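PDB 4QGR: DegT/DnrJ/EryC1/StrS aminotransferase from Brucella abortus 2308, which binds pyridoxal 5'-phosphate and probably acts as a transaminase that uses it as cofactor. Local coordinates for residues G41-E46 with V252-L257; P73-G78 with R222-H227; I300-E303 with G307-A310. All blocks are in the same frame, centred on the assembly; numbering follows the deposited sequence.

In the fold
Interactions 1 and 2 lie in the same half of the chain, their centres about 23 Å apart and their nearest atoms about 7 Å apart, without touching. Along the chain, interaction 2 is nested inside the loop closed by interaction 1, and helices 215-224 and 247-278, which supply their second halves, follow each other. Interaction 3 comes later in the chain and lies across its centre from both, about 39 Å from interaction 1 and 43 Å from interaction 2, centre to centre. Interaction 2 packs two helices beside the large mixed sheet, whereas interaction 3 belongs to the small C-terminal part. Helix 247-278, used in interaction 1, probably links these two parts of the subunit.

Interaction 1. Residues G41-E46 with V252-L257; sequences GPEVAE and VLLEKL
Leu-254, on the long helix 247-278, carries its side of this contact alone: CD1 sits between Glu-43 and Glu-46, in the first turn of helix 42-55, while CD2 reaches Glu-46 only. Its CG stands anti to the carbonyl carbon (chi1 -77°), which directs the branch at the other helix. CD1 meets the stem of Glu-43, lying 3.9 Å from Glu-43 CG, but the carboxylate group of Glu-46, with Leu-254 CD1 3.7 Å from both Glu-46 CD and Glu-46 OE1. CD2 packs against the stem of the second glutamate, 4.0 Å from Glu-46 CG. Both acidic side chains cross the leucine at about a right angle. Glu-46 is extended beyond CG, whereas Glu-43 bends at chi2 (82°) and takes its carboxylate off to Lys-31, with which it forms a salt bridge. Glu-46 OE2 is paired with Lys-50 NZ, one turn on. Leu-254 also touches Lys-50, and Leu-257, farther along the second helix, packs on it too, continuing the seam. No hydrogen bond joins the two segments. The result is a helix-helix contact between an N-terminal helix and the long helix 247-278 of this PLP-dependent aminotransferase fold, away from the cofactor.

Interaction 2. Residues P73-G78 with R222-H227; sequences PLMTRG and RSVLFH
Val-224 meets helix 68-76 with both of its methyls, each taking a different partner. Its CG1 faces Met-75, while CG2 is turned to Thr-76. The extended chi2 of the methionine carries SD to the valine, and the bend at chi3 (66°) swings CE beside the same methyl, so that Met-75 SD and Met-75 CE are each 4.1 Å from Val-224 CG1. The closer touch is methyl to methyl, Thr-76 CG2 to Val-224 CG2 at 3.8 Å.

The threonine's rotamer separates its two branches. OG1 sits between the backbone N and the carbonyl carbon, and from there it donates to the carbonyl of the preceding turn, with Thr-76 OG1 2.8 Å from Pro-73 O. The donor is tilted 30° from the carbonyl plane. Pro-73 O also accepts from Arg-77 N, and both donors come from the same face of that plane. The bond uses the hydroxyl proton within its own helix and probably fixes the rotation that turns CG2 to the valine. The helix closes directly afterwards in a Schellman motif, Gly-78 having positive phi with two bonds back into the last turn. Two helices of the large PLP-binding domain thus pack near their C-terminal ends, and Thr-76 also touches Leu-217, Thr-220 and Leu-221 earlier on helix 215-224. The side chain of Val-224 lies about 13 Å from a bound pyridoxal 5'-phosphate. Met-75 packs on Leu-101 of the second subunit, while His-227, just beyond the second helix, bonds through ND1 to Glu-97 of that subunit.

Interaction 3. Residues I300-E303 with G307-A310; sequences IESE and GLKA
Ile-300 to Glu-303 leave strand 298-301 in extended form, and Gly-307 to Ala-310 form a turn of helix 305-314, with three residues between the two segments. Strand and helix come closest at Ser-302 and Leu-308, whose CA atoms are 7.7 Å apart. The extended chain alternates its side chains: Ile-300 and Ser-302 point toward the helix, while Glu-301 points away, where its carboxylate forms a salt bridge with Arg-352 and a hydrogen bond with Tyr-116.

Leu-308 answers both strand residues with a single methyl. The anti placement of its CG to the backbone N (chi1 177°) carries the side chain out toward the strand, and CD2, in turn anti to CA, continues that line to become the atom that touches. Ile-300 meets it tip to tip, with Ile-300 CD1 and Leu-308 CD2 4.0 Å apart. The isoleucine reaches it because CG1 lies between the backbone N and the carbonyl carbon (chi1 61°) and the chain then extends toward CD1. Ser-302 touches the same methyl with CB and OG, Ser-302 OG being 3.6 Å from Leu-308 CD2.

That hydroxyl is buried but has polar partners. Ser-302 OG donates to the carbonyl of the next residue, 2.6 Å from Glu-303 O, with the donor tilted 25° from the carbonyl plane. It is also hydrogen-bonded to His-378, and these bonds hold it in place beside the leucine methyl. Leu-308 packs further on Ile-374 and Phe-377 of helix 364-377, so it sits between the strand and that helix. Strand 298-301 pairs antiparallel with 353-356, and helices 305-314 and 364-377 pack together beside it. This is consistent with the smaller C-terminal domain of PLP-dependent aminotransferases of the DegT/DnrJ/EryC1/StrS family, here away from the cofactor site.

Interaction 1. Residues G41-E46 with V252-L257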
# COMPACT_ATOMS: atom_id res chain seq x y z
N GLY A 41 -3.46 7.31 -14.01
CA GLY A 41 -3.51 8.32 -15.07
C GLY A 41 -2.33 8.13 -15.98
O GLY A 41 -1.51 7.23 -15.77
N PRO A 42 -2.22 8.98 -17.00
CA PRO A 42 -1.26 8.72 -18.07
C PRO A 42 0.18 8.64 -17.64
O PRO A 42 0.92 7.86 -18.20
CB PRO A 42 -1.45 9.89 -19.03
CG PRO A 42 -2.86 10.28 -18.80
CD PRO A 42 -3.16 10.06 -17.36
N GLU A 43 0.56 9.43 -16.63
CA GLU A 43 1.93 9.44 -16.16
C GLU A 43 2.39 8.07 -15.65
O GLU A 43 3.56 7.76 -15.73
CB GLU A 43 2.13 10.51 -15.05
CG GLU A 43 2.12 11.96 -15.56
CD GLU A 43 0.74 12.57 -15.75
OE1 GLU A 43 -0.29 11.87 -15.71
OE2 GLU A 43 0.67 13.79 -15.99
N VAL A 44 1.47 7.23 -15.17
CA VAL A 44 1.87 5.93 -14.66
C VAL A 44 2.47 5.06 -15.77
O VAL A 44 3.61 4.62 -15.69
CB VAL A 44 0.74 5.21 -13.90
CG1 VAL A 44 1.23 3.90 -13.32
CG2 VAL A 44 0.26 6.08 -12.75
N ALA A 45 1.73 4.87 -16.85
CA ALA A 45 2.23 4.08 -17.96
C ALA A 45 3.44 4.72 -18.63
O ALA A 45 4.36 4.02 -19.07
CB ALA A 45 1.13 3.82 -18.97
N GLU A 46 3.43 6.04 -18.71
CA GLU A 46 4.54 6.77 -19.26
C GLU A 46 5.81 6.48 -18.46
O GLU A 46 6.90 6.21 -19.03
CB GLU A 46 4.18 8.26 -19.33
CG GLU A 46 5.27 9.12 -19.93
CD GLU A 46 4.96 10.62 -19.89
OE1 GLU A 46 3.83 11.04 -19.45
OE2 GLU A 46 5.91 11.35 -20.26
N VAL A 252 6.02 13.04 -10.49
CA VAL A 252 7.29 13.34 -9.81
C VAL A 252 8.45 12.49 -10.35
O VAL A 252 9.54 13.00 -10.71
CB VAL A 252 7.12 13.20 -8.27
CG1 VAL A 252 8.47 13.25 -7.58
CG2 VAL A 252 6.24 14.32 -7.76
N LEU A 253 8.21 11.19 -10.43
CA LEU A 253 9.24 10.22 -10.84
C LEU A 253 9.75 10.43 -12.27
O LEU A 253 10.95 10.24 -12.57
CB LEU A 253 8.73 8.79 -10.62
CG LEU A 253 8.76 8.37 -9.15
CD1 LEU A 253 7.84 7.22 -8.86
CD2 LEU A 253 10.14 8.05 -8.66
N LEU A 254 8.86 10.88 -13.13
CA LEU A 254 9.27 11.20 -14.51
C LEU A 254 10.35 12.27 -14.49
O LEU A 254 11.33 12.18 -15.20
CB LEU A 254 8.08 11.62 -15.34
CG LEU A 254 7.19 10.46 -15.81
CD1 LEU A 254 5.85 10.98 -16.31
CD2 LEU A 254 7.88 9.66 -16.91
N GLU A 255 10.18 13.28 -13.65
CA GLU A 255 11.20 14.33 -13.55
C GLU A 255 12.47 13.84 -12.82
O GLU A 255 13.58 14.16 -13.26
CB GLU A 255 10.63 15.54 -12.86
CG GLU A 255 9.45 16.18 -13.55
CD GLU A 255 9.72 16.67 -14.96
OE1 GLU A 255 10.88 16.95 -15.35
OE2 GLU A 255 8.75 16.77 -15.73
N LYS A 256 12.33 13.01 -11.79
CA LYS A 256 13.50 12.41 -11.14
C LYS A 256 14.31 11.55 -12.13
O LYS A 256 15.54 11.60 -12.18
CB LYS A 256 13.10 11.57 -9.94
CG LYS A 256 12.27 12.23 -8.85
CD LYS A 256 12.99 13.45 -8.26
CE LYS A 256 12.57 13.70 -6.82
NZ LYS A 256 13.11 12.68 -5.90
N LEU A 257 13.58 10.79 -12.94
CA LEU A 257 14.21 9.82 -13.84
C LEU A 257 15.05 10.56 -14.87
O LEU A 257 16.17 10.14 -15.21
CB LEU A 257 13.16 8.88 -14.49
CG LEU A 257 13.74 7.91 -15.52
CD1 LEU A 257 14.72 6.94 -14.80
CD2 LEU A 257 12.61 7.17 -16.21

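Interaction 2. Residues P73-G78 with R222-H227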
# COMPACT_ATOMS: atom_id res chain seq x y z
N PRO A 73 5.24 -10.89 -6.22
CA PRO A 73 5.80 -12.01 -6.96
C PRO A 73 5.70 -13.35 -6.19
O PRO A 73 5.54 -14.39 -6.84
CB PRO A 73 7.25 -11.61 -7.16
CG PRO A 73 7.21 -10.12 -7.21
CD PRO A 73 6.13 -9.72 -6.25
N LEU A 74 5.82 -13.31 -4.86
CA LEU A 74 5.64 -14.54 -4.08
C LEU A 74 4.22 -15.05 -4.23
O LEU A 74 3.99 -16.27 -4.36
CB LEU A 74 5.94 -14.29 -2.59
CG LEU A 74 7.38 -13.91 -2.26
CD1 LEU A 74 7.53 -13.52 -0.78
CD2 LEU A 74 8.32 -15.06 -2.52
N MET A 75 3.24 -14.13 -4.24
CA MET A 75 1.86 -14.51 -4.41
C MET A 75 1.59 -15.14 -5.78
O MET A 75 0.88 -16.17 -5.88
CB MET A 75 0.90 -13.34 -4.19
CG MET A 75 0.92 -12.76 -2.79
SD MET A 75 -0.02 -11.26 -2.65
CE MET A 75 -1.69 -11.80 -2.93
N THR A 76 2.15 -14.56 -6.82
CA THR A 76 1.92 -15.10 -8.17
C THR A 76 2.48 -16.50 -8.31
O THR A 76 1.95 -17.29 -9.09
CB THR A 76 2.53 -14.25 -9.30
OG1 THR A 76 3.95 -14.26 -9.20
CG2 THR A 76 2.02 -12.87 -9.24
N ARG A 77 3.57 -16.80 -7.59
CA ARG A 77 4.19 -18.13 -7.64
C ARG A 77 3.55 -19.11 -6.70
O ARG A 77 4.01 -20.25 -6.63
CB ARG A 77 5.69 -18.04 -7.32
CG ARG A 77 6.48 -17.48 -8.48
CD ARG A 77 6.71 -18.51 -9.58
NE ARG A 77 7.74 -19.52 -9.24
CZ ARG A 77 8.62 -20.02 -10.12
NH1 ARG A 77 8.61 -19.60 -11.38
NH2 ARG A 77 9.51 -20.94 -9.76
N GLY A 78 2.50 -18.72 -5.98
CA GLY A 78 1.85 -19.62 -5.04
C GLY A 78 2.71 -19.99 -3.83
O GLY A 78 2.56 -21.06 -3.26
N ARG A 222 0.02 -7.56 -12.71
CA ARG A 222 -0.92 -6.49 -12.93
C ARG A 222 -2.31 -6.87 -12.42
O ARG A 222 -3.09 -5.99 -12.04
CB ARG A 222 -0.99 -6.05 -14.40
CG ARG A 222 0.31 -5.39 -14.89
CD ARG A 222 0.14 -4.72 -16.26
NE ARG A 222 1.42 -4.39 -16.91
CZ ARG A 222 2.18 -3.33 -16.60
NH1 ARG A 222 1.82 -2.49 -15.62
NH2 ARG A 222 3.31 -3.13 -17.24
N SER A 223 -2.60 -8.17 -12.42
CA SER A 223 -3.84 -8.65 -11.83
C SER A 223 -3.77 -8.55 -10.30
O SER A 223 -4.66 -8.01 -9.68
CB SER A 223 -4.08 -10.10 -12.27
OG SER A 223 -5.11 -10.73 -11.52
N VAL A 224 -2.69 -9.04 -9.72
CA VAL A 224 -2.56 -9.10 -8.28
C VAL A 224 -2.65 -7.71 -7.64
O VAL A 224 -3.23 -7.56 -6.55
CB VAL A 224 -1.23 -9.82 -7.87
CG1 VAL A 224 -0.92 -9.68 -6.38
CG2 VAL A 224 -1.33 -11.30 -8.22
N LEU A 225 -2.07 -6.70 -8.28
CA LEU A 225 -2.05 -5.37 -7.67
C LEU A 225 -3.39 -4.68 -7.73
O LEU A 225 -3.58 -3.66 -7.05
CB LEU A 225 -0.96 -4.49 -8.28
CG LEU A 225 -1.18 -4.02 -9.73
CD1 LEU A 225 -2.06 -2.80 -9.82
CD2 LEU A 225 0.15 -3.74 -10.38
N PHE A 226 -4.34 -5.24 -8.49
CA PHE A 226 -5.70 -4.72 -8.54
C PHE A 226 -6.70 -5.81 -8.18
O PHE A 226 -7.54 -6.21 -9.02
CB PHE A 226 -6.00 -4.05 -9.88
CG PHE A 226 -7.39 -3.43 -9.96
CD1 PHE A 226 -7.96 -2.82 -8.86
CD2 PHE A 226 -8.13 -3.49 -11.14
CE1 PHE A 226 -9.23 -2.25 -8.94
CE2 PHE A 226 -9.41 -2.92 -11.23
CZ PHE A 226 -9.95 -2.31 -10.12
N HIS A 227 -6.54 -6.32 -6.96
CA HIS A 227 -7.44 -7.34 -6.39
C HIS A 227 -7.61 -8.61 -7.21
O HIS A 227 -8.67 -9.25 -7.18
CB HIS A 227 -8.83 -6.72 -6.13
CG HIS A 227 -8.77 -5.49 -5.31
ND1 HIS A 227 -8.50 -5.51 -3.96
CD2 HIS A 227 -8.89 -4.19 -5.66
CE1 HIS A 227 -8.47 -4.27 -3.51
NE2 HIS A 227 -8.70 -3.45 -4.52

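Interaction 3. Residues I300-E303 with G307-A310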
# COMPACT_ATOMS: atom_id res chain seq x y z
N ILE A 300 31.04 2.59 5.54
CA ILE A 300 32.40 2.29 5.96
C ILE A 300 32.36 1.42 7.22
O ILE A 300 31.31 1.26 7.82
CB ILE A 300 33.22 3.56 6.27
CG1 ILE A 300 32.58 4.35 7.41
CG2 ILE A 300 33.32 4.36 4.99
CD1 ILE A 300 33.47 5.31 8.13
N GLU A 301 33.50 0.86 7.59
CA GLU A 301 33.64 0.27 8.92
C GLU A 301 34.79 0.93 9.62
O GLU A 301 35.82 1.19 9.02
CB GLU A 301 33.86 -1.24 8.86
CG GLU A 301 32.75 -2.01 8.18
CD GLU A 301 33.16 -3.43 7.84
OE1 GLU A 301 33.88 -4.05 8.63
OE2 GLU A 301 32.78 -3.92 6.78
N SER A 302 34.63 1.20 10.90
CA SER A 302 35.64 1.89 11.68
C SER A 302 35.85 1.27 13.05
O SER A 302 34.90 0.83 13.67
CB SER A 302 35.20 3.35 11.88
OG SER A 302 36.11 4.07 12.67
N GLU A 303 37.11 1.25 13.52
CA GLU A 303 37.41 1.07 14.95
C GLU A 303 36.73 2.21 15.70
O GLU A 303 36.59 3.31 15.15
CB GLU A 303 38.92 1.11 15.22
N GLY A 307 32.49 6.33 18.82
CA GLY A 307 33.35 7.54 18.96
C GLY A 307 33.38 8.39 17.70
O GLY A 307 33.31 9.63 17.75
N LEU A 308 33.56 7.73 16.55
CA LEU A 308 33.59 8.40 15.26
C LEU A 308 32.28 9.10 14.98
O LEU A 308 32.26 10.29 14.61
CB LEU A 308 33.92 7.42 14.13
CG LEU A 308 33.91 8.02 12.74
CD1 LEU A 308 34.88 9.16 12.70
CD2 LEU A 308 34.25 7.02 11.67
N LYS A 309 31.18 8.38 15.15
CA LYS A 309 29.87 8.96 14.85
C LYS A 309 29.60 10.21 15.72
O LYS A 309 29.04 11.21 15.25
CB LYS A 309 28.82 7.90 15.09
CG LYS A 309 27.39 8.33 14.91
CD LYS A 309 26.50 7.10 14.97
CE LYS A 309 25.13 7.37 14.43
NZ LYS A 309 24.40 8.40 15.16
N ALA A 310 30.02 10.15 16.99
CA ALA A 310 29.81 11.28 17.90
C ALA A 310 30.67 12.48 17.49
O ALA A 310 30.24 13.63 17.61
CB ALA A 310 30.17 10.84 19.33